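Long-range contact in Iron(III) ABC transporter, periplasmic iron-compound-binding protein (PDB 5GGY), which probably captures iron-loaded hydroxamate siderophores such as Desferal in the periplasm and delivers them to an ABC transporter for uptake into the cell: residues A[185-189]-A[267-272]. Residues are numbered along the deposited sequence; the frame is centred on the assembly and turned at random.
Sequences VLEQL and SAEAIT
V185 packs both methyls on the near face of helix 262-276: CG2 rests on CB of S267, while CG1 settles against the backbone at CA of A268 (3.6 Å) and meets CD1 of I271 tip to tip (3.7 Å). The CA atoms of V185 and A268 lie 5.6 Å apart, a close approach consistent with the small side chain of A268. With chi1 at 161°, CG1 stands roughly anti to the backbone N and takes the side facing I271. One turn on, L189 leaves the end of helix 181-188 and reaches across T272, its CD2 near O of A268 and apparently tight against OG1 of T272, though its chi1 of -129° is unstaggered and the detail somewhat doubtful at 2.5 Å resolution. L186 adds a looser flank, CD2 to CG2 of I271 at 4.4 Å. No hydrogen bond spans the two segments; the hydroxyls of T272 and S267 are satisfied within helix 262-276. There O of A268 accepts hydrogen bonds from N and OG1 of T272, the latter at 2.7 Å, from opposite faces of its carbonyl plane, and OG of S267 bonds to O of S263. Outward, F144, L147 and L151 of helix 130-154 back A268, T272 and L189. This is apolar helix-helix packing beside the mixed sheet, as expected in the C-terminal lobe of a siderophore-binding protein with a long interlobe helix.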
ATOM      1  N   VAL A 185      -4.174  -5.973  10.027  1.00 26.33           N
ATOM      2  CA  VAL A 185      -2.850  -6.532  10.262  1.00 18.86           C
ATOM      3  C   VAL A 185      -2.861  -8.058  10.146  1.00 29.82           C
ATOM      4  O   VAL A 185      -1.982  -8.646   9.509  1.00 33.55           O
ATOM      5  CB  VAL A 185      -2.317  -6.118  11.649  1.00 19.39           C
ATOM      6  CG1 VAL A 185      -1.192  -7.036  12.101  1.00 23.38           C
ATOM      7  CG2 VAL A 185      -1.869  -4.657  11.636  1.00 14.90           C
ATOM      8  N   LEU A 186      -3.861  -8.691  10.755  1.00 36.19           N
ATOM      9  CA  LEU A 186      -4.018 -10.142  10.688  1.00 31.12           C
ATOM     10  C   LEU A 186      -4.185 -10.628   9.250  1.00 23.33           C
ATOM     11  O   LEU A 186      -3.511 -11.565   8.826  1.00 20.46           O
ATOM     12  CB  LEU A 186      -5.215 -10.592  11.528  1.00 25.06           C
ATOM     13  CG  LEU A 186      -5.134 -10.387  13.042  1.00 27.94           C
ATOM     14  CD1 LEU A 186      -6.407 -10.868  13.721  1.00 22.15           C
ATOM     15  CD2 LEU A 186      -3.918 -11.096  13.613  1.00 34.77           C
ATOM     16  N   GLU A 187      -5.086  -9.989   8.507  1.00 20.14           N
ATOM     17  CA  GLU A 187      -5.329 -10.357   7.114  1.00 28.65           C
ATOM     18  C   GLU A 187      -4.080 -10.160   6.260  1.00 32.43           C
ATOM     19  O   GLU A 187      -3.760 -10.986   5.406  1.00 41.23           O
ATOM     20  CB  GLU A 187      -6.488  -9.542   6.536  1.00 22.85           C
ATOM     21  CG  GLU A 187      -7.825  -9.766   7.218  1.00 27.81           C
ATOM     22  CD  GLU A 187      -8.895  -8.835   6.686  1.00 34.21           C
ATOM     23  OE1 GLU A 187      -8.603  -8.086   5.731  1.00 40.81           O
ATOM     24  OE2 GLU A 187     -10.024  -8.848   7.219  1.00 44.28           O
ATOM     25  N   GLN A 188      -3.380  -9.060   6.503  1.00 26.10           N
ATOM     26  CA  GLN A 188      -2.165  -8.736   5.768  1.00 29.81           C
ATOM     27  C   GLN A 188      -1.022  -9.680   6.145  1.00 31.15           C
ATOM     28  O   GLN A 188      -0.027  -9.785   5.424  1.00 33.52           O
ATOM     29  CB  GLN A 188      -1.762  -7.284   6.037  1.00 34.73           C
ATOM     30  CG  GLN A 188      -0.972  -6.632   4.923  1.00 43.80           C
ATOM     31  CD  GLN A 188      -1.833  -6.245   3.736  1.00 47.86           C
ATOM     32  OE1 GLN A 188      -2.141  -7.077   2.882  1.00 51.99           O
ATOM     33  NE2 GLN A 188      -2.220  -4.977   3.674  1.00 48.50           N
ATOM     34  N   LEU A 189      -1.168 -10.361   7.276  1.00 35.13           N
ATOM     35  CA  LEU A 189      -0.135 -11.270   7.760  1.00 37.59           C
ATOM     36  C   LEU A 189      -0.416 -12.706   7.335  1.00 36.38           C
ATOM     37  O   LEU A 189       0.350 -13.617   7.650  1.00 31.60           O
ATOM     38  CB  LEU A 189      -0.025 -11.185   9.283  1.00 36.79           C
ATOM     39  CG  LEU A 189       1.373 -10.974   9.862  1.00 28.19           C
ATOM     40  CD1 LEU A 189       2.080  -9.855   9.125  1.00 19.96           C
ATOM     41  CD2 LEU A 189       1.268 -10.659  11.343  1.00 21.25           C
ATOM     42  N   SER A 267       2.150  -2.863  14.726  1.00 30.89           N
ATOM     43  CA  SER A 267       1.246  -3.920  15.162  1.00 18.87           C
ATOM     44  C   SER A 267       1.645  -5.257  14.548  1.00 14.99           C
ATOM     45  O   SER A 267       1.698  -6.276  15.234  1.00 30.35           O
ATOM     46  CB  SER A 267      -0.202  -3.587  14.787  1.00 21.30           C
ATOM     47  OG  SER A 267      -0.648  -2.395  15.410  1.00 28.43           O
ATOM     48  N   ALA A 268       1.933  -5.235  13.250  1.00 15.39           N
ATOM     49  CA  ALA A 268       2.309  -6.439  12.517  1.00 24.23           C
ATOM     50  C   ALA A 268       3.556  -7.096  13.094  1.00 20.17           C
ATOM     51  O   ALA A 268       3.619  -8.318  13.209  1.00 29.21           O
ATOM     52  CB  ALA A 268       2.518  -6.114  11.049  1.00 16.58           C
ATOM     53  N   GLU A 269       4.541  -6.278  13.455  1.00 21.45           N
ATOM     54  CA  GLU A 269       5.797  -6.776  14.007  1.00 26.91           C
ATOM     55  C   GLU A 269       5.622  -7.296  15.431  1.00 28.55           C
ATOM     56  O   GLU A 269       6.183  -8.331  15.796  1.00 31.57           O
ATOM     57  CB  GLU A 269       6.865  -5.678  13.974  1.00 33.44           C
ATOM     58  CG  GLU A 269       7.256  -5.240  12.567  1.00 51.46           C
ATOM     59  CD  GLU A 269       8.368  -4.211  12.560  1.00 55.93           C
ATOM     60  OE1 GLU A 269       8.408  -3.372  13.484  1.00 58.12           O
ATOM     61  OE2 GLU A 269       9.206  -4.242  11.633  1.00 54.22           O
ATOM     62  N   ALA A 270       4.841  -6.575  16.230  1.00 21.32           N
ATOM     63  CA  ALA A 270       4.612  -6.947  17.621  1.00 22.03           C
ATOM     64  C   ALA A 270       3.758  -8.204  17.711  1.00 24.70           C
ATOM     65  O   ALA A 270       4.022  -9.090  18.524  1.00 26.58           O
ATOM     66  CB  ALA A 270       3.958  -5.803  18.373  1.00 22.04           C
ATOM     67  N   ILE A 271       2.735  -8.273  16.866  1.00 18.02           N
ATOM     68  CA  ILE A 271       1.865  -9.441  16.801  1.00 24.38           C
ATOM     69  C   ILE A 271       2.642 -10.668  16.329  1.00 33.21           C
ATOM     70  O   ILE A 271       2.521 -11.746  16.913  1.00 36.71           O
ATOM     71  CB  ILE A 271       0.659  -9.190  15.872  1.00 25.62           C
ATOM     72  CG1 ILE A 271      -0.365  -8.287  16.569  1.00 30.80           C
ATOM     73  CG2 ILE A 271       0.015 -10.501  15.448  1.00 21.53           C
ATOM     74  CD1 ILE A 271      -1.541  -7.895  15.694  1.00 21.69           C
ATOM     75  N   THR A 272       3.443 -10.495  15.279  1.00 36.71           N
ATOM     76  CA  THR A 272       4.296 -11.565  14.769  1.00 30.79           C
ATOM     77  C   THR A 272       5.233 -12.071  15.857  1.00 36.67           C
ATOM     78  O   THR A 272       5.348 -13.277  16.078  1.00 42.12           O
ATOM     79  CB  THR A 272       5.132 -11.099  13.562  1.00 24.41           C
ATOM     80  OG1 THR A 272       4.262 -10.798  12.465  1.00 23.34           O
ATOM     81  CG2 THR A 272       6.114 -12.180  13.142  1.00 23.72           C
TER